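Local coordinates for lactate utilization protein C (Deinococcus radiodurans, PDB 2G40) that may function in L-lactate utilization, as a homodimeric member of the LutC/YkgG family, at residues E61-I64 and L65-G68; V165-E168 and D169-V172. All coordinates share one frame; numbering follows the deposited sequence.

Contact 1: residues E61-I64 and L65-G68; sequences EDRI and LDYG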
# COMPACT_ATOMS: atom_id res chain seq x y z
N GLU A 61 17.84 7.71 -9.06
CA GLU A 61 17.94 7.05 -10.36
C GLU A 61 18.55 5.65 -10.24
O GLU A 61 17.99 4.68 -10.75
CB GLU A 61 18.77 7.89 -11.33
CG GLU A 61 19.00 7.22 -12.71
CD GLU A 61 19.69 8.14 -13.72
OE1 GLU A 61 20.31 9.13 -13.30
OE2 GLU A 61 19.62 7.86 -14.93
N ASP A 62 19.69 5.55 -9.57
CA ASP A 62 20.39 4.28 -9.42
C ASP A 62 19.49 3.24 -8.75
O ASP A 62 19.47 2.10 -9.14
CB ASP A 62 21.64 4.42 -8.56
CG ASP A 62 22.72 5.26 -9.21
OD1 ASP A 62 22.59 5.58 -10.40
OD2 ASP A 62 23.71 5.59 -8.52
N ARG A 63 18.78 3.67 -7.72
CA ARG A 63 17.96 2.72 -6.96
C ARG A 63 16.74 2.29 -7.76
O ARG A 63 16.33 1.14 -7.68
CB ARG A 63 17.54 3.32 -5.60
CG ARG A 63 18.67 3.53 -4.60
CD ARG A 63 19.33 2.22 -4.14
NE ARG A 63 20.41 1.84 -5.04
CZ ARG A 63 21.60 2.43 -5.08
NH1 ARG A 63 21.88 3.46 -4.28
NH2 ARG A 63 22.51 2.01 -5.96
N ILE A 64 16.17 3.21 -8.54
CA ILE A 64 15.02 2.90 -9.39
C ILE A 64 15.45 1.96 -10.51
O ILE A 64 14.78 1.00 -10.81
CB ILE A 64 14.41 4.18 -9.98
CG1 ILE A 64 13.75 5.00 -8.88
CG2 ILE A 64 13.42 3.86 -11.09
CD1 ILE A 64 12.58 4.39 -8.16
N LEU A 65 16.60 2.24 -11.11
CA LEU A 65 17.12 1.36 -12.15
C LEU A 65 17.41 -0.05 -11.59
O LEU A 65 17.12 -1.05 -12.26
CB LEU A 65 18.34 1.97 -12.85
CG LEU A 65 18.03 3.23 -13.68
CD1 LEU A 65 19.33 3.86 -14.16
CD2 LEU A 65 17.08 2.93 -14.85
N ASP A 66 17.95 -0.14 -10.37
CA ASP A 66 18.25 -1.45 -9.76
C ASP A 66 16.99 -2.26 -9.46
O ASP A 66 17.03 -3.49 -9.48
CB ASP A 66 19.05 -1.31 -8.47
CG ASP A 66 20.45 -0.80 -8.69
OD1 ASP A 66 20.97 -0.90 -9.82
OD2 ASP A 66 21.03 -0.28 -7.71
N TYR A 67 15.90 -1.55 -9.15
CA TYR A 67 14.53 -2.09 -8.99
C TYR A 67 14.05 -2.75 -10.30
O TYR A 67 13.09 -3.53 -10.28
CB TYR A 67 13.61 -0.90 -8.61
CG TYR A 67 12.16 -1.11 -8.20
CD1 TYR A 67 11.65 -2.34 -7.79
CD2 TYR A 67 11.29 -0.01 -8.18
CE1 TYR A 67 10.30 -2.48 -7.40
CE2 TYR A 67 9.95 -0.14 -7.79
CZ TYR A 67 9.45 -1.37 -7.40
OH TYR A 67 8.12 -1.46 -7.02
N GLY A 68 14.70 -2.45 -11.42
CA GLY A 68 14.25 -2.90 -12.74
C GLY A 68 13.22 -1.98 -13.39
O GLY A 68 12.56 -2.34 -14.37
O HOH W 1 19.87 -0.97 -5.18
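Arg-63 and Asp-66, three residues apart on the last turn of a helix, lie alongside each other, their ends heading in one direction, a compact example of an i to i+3 salt bridge. The arginine doubles back at its second and third side-chain torsions (chi2 -65°, chi3 87°), which brings the edge of its guanidinium to the carboxylate. NH2 gives the main bond, 3.2 Å to Asp-66 OD2, nearly in the guanidinium plane; a weak one from NE, 3.5 Å long, ends on the same oxygen. Replacing Arg-63 by an alanine removes the guanidinium, and the Asp-66 carboxylate, left without that mate, is likely to be freer to turn.

The backbone beneath is tighter. Leu-65 N reaches Glu-61 O at 2.8 Å in an almost straight bond, while Asp-66 N bonds to Asp-62 O and Tyr-67 N to Arg-63 O. Gly-68, at a positive phi of 86°, closes the helix in a Schellman motif, of whose two backward bonds one is Gly-68 N to Leu-65 O, 2.9 Å. Glu-61 CG makes an ordinary apolar touch with Leu-65 CD1 at 3.7 Å. The solvent side holds the exposed Asp-62, Leu-65 and Asp-66; there a water takes a weak bond from Arg-63 NE and donates to Asp-66 OD2 at 2.9 Å.

Ile-64 is the buried member, turned to the inside of the fold. Helix 53-66 thus lies on the parallel sheet, Ile-64 touching Tyr-71 of strand 70-74, outermost in this chain's sheet, and Val-220 of strand 217-223, with Tyr-67 resting on Leu-218 of the latter.

Contact 2: residues V165-E168 and D169-V172; sequences VVRE and DQIV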
# COMPACT_ATOMS: atom_id res chain seq x y z
N VAL A 165 4.92 9.89 -12.04
CA VAL A 165 5.59 11.18 -12.24
C VAL A 165 5.98 11.71 -10.88
O VAL A 165 5.14 11.85 -10.01
CB VAL A 165 4.68 12.20 -12.96
CG1 VAL A 165 5.34 13.58 -13.01
CG2 VAL A 165 4.36 11.73 -14.36
N VAL A 166 7.27 12.00 -10.72
CA VAL A 166 7.84 12.44 -9.45
C VAL A 166 8.44 13.80 -9.70
O VAL A 166 9.34 13.93 -10.50
CB VAL A 166 8.94 11.46 -9.02
CG1 VAL A 166 9.60 11.96 -7.71
CG2 VAL A 166 8.39 10.04 -8.88
N ARG A 167 7.96 14.83 -9.03
CA ARG A 167 8.57 16.14 -9.19
C ARG A 167 9.93 16.10 -8.52
O ARG A 167 10.07 15.48 -7.49
CB ARG A 167 7.73 17.21 -8.53
CG ARG A 167 6.35 17.34 -9.09
CD ARG A 167 5.76 18.69 -8.77
NE ARG A 167 5.80 18.94 -7.33
CZ ARG A 167 4.92 18.46 -6.46
NH1 ARG A 167 3.90 17.71 -6.87
NH2 ARG A 167 5.05 18.73 -5.17
N GLU A 168 10.94 16.75 -9.11
CA GLU A 168 12.26 16.81 -8.50
C GLU A 168 12.17 17.18 -7.01
O GLU A 168 12.85 16.57 -6.18
CB GLU A 168 13.15 17.79 -9.25
CG GLU A 168 14.56 17.93 -8.71
CD GLU A 168 14.71 18.93 -7.56
OE1 GLU A 168 13.82 19.79 -7.34
OE2 GLU A 168 15.74 18.85 -6.86
N ASP A 169 11.30 18.14 -6.68
CA ASP A 169 11.14 18.63 -5.30
C ASP A 169 10.42 17.68 -4.35
O ASP A 169 10.31 17.96 -3.17
CB ASP A 169 10.47 20.01 -5.27
CG ASP A 169 9.02 19.99 -5.75
OD1 ASP A 169 8.43 18.91 -5.90
OD2 ASP A 169 8.47 21.08 -5.98
N GLN A 170 9.95 16.56 -4.87
CA GLN A 170 9.33 15.54 -4.04
C GLN A 170 10.33 14.46 -3.63
O GLN A 170 9.99 13.54 -2.90
CB GLN A 170 8.18 14.84 -4.79
CG GLN A 170 6.94 15.67 -4.93
CD GLN A 170 5.88 14.92 -5.68
OE1 GLN A 170 6.07 14.57 -6.83
NE2 GLN A 170 4.77 14.67 -5.03
N ILE A 171 11.55 14.55 -4.14
CA ILE A 171 12.55 13.54 -3.83
C ILE A 171 13.35 14.01 -2.61
O ILE A 171 13.91 15.09 -2.63
CB ILE A 171 13.49 13.30 -5.01
CG1 ILE A 171 12.69 12.86 -6.25
CG2 ILE A 171 14.54 12.29 -4.62
CD1 ILE A 171 13.47 13.02 -7.56
N VAL A 172 13.39 13.19 -1.57
CA VAL A 172 14.18 13.47 -0.38
C VAL A 172 15.21 12.38 -0.25
O VAL A 172 15.09 11.34 -0.90
CB VAL A 172 13.31 13.55 0.92
CG1 VAL A 172 12.28 14.64 0.77
CG2 VAL A 172 12.65 12.21 1.24
O HOH W 2 4.08 13.73 -8.42
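Gln-170 keeps its CG beside its own backbone N and is extended at the next torsion (chi2 180°), while Arg-167 bends at chi3 (-55°); these lay the guanidinium on the amide in an offset stack, the amide carbon over its rim. The planes are 16° apart, CZ of Arg-167 lying 3.7 Å from CD of Gln-170. The same amide closes the turn, OE1 using an in-plane lone pair to accept Arg-167 N at 2.9 Å. A water bridges OE1 to Val-165 O, and NE2 donates to Cys-132 O, so both polar atoms of this buried side chain are satisfied.

Asp-169 OD1 meets Arg-167 NE at 3.0 Å in a salt bridge whose hydrogen bond is weak; the two flat groups stand nearly perpendicular. Two backbone bonds complete the 3-10 turn, Gln-170 N to Arg-167 O and Ile-171 N to Glu-168 O. On the apolar side, Val-166 CG1 packs on Ile-171 CG1 at 3.5 Å.

The turn carries the chain from strand 161-167 of the parallel sheet to strand 171-172, outermost in this chain's mixed one. Gln-170, just before that strand, makes a backbone hydrogen bond with Ala-135 of strand 134-136, and Ile-171 rests against helix 53-66.

How the contacts relate
Contact 1 and contact 2 lie in series along the chain, nearly a hundred residues apart, and do not touch: their centres lie 15 Å apart and their nearest atoms about 7 Å. Helix 53-66 connects them. Contact 1 forms its C-terminal end, whereas its earlier turns meet contact 2, with Ile-56, Leu-57 and Phe-60 against Ile-171, and Arg-53 bound to both Glu-168 and the Ile-171 carbonyl. Strand 217-223 is a second common neighbour, since Ile-64 and Val-166 both touch Val-220. Contact 1 ends a helix near the surface, contact 2 is a partly buried turn between two sheets, in a protein whose LUD domain is grouped with Rossmann-like folds.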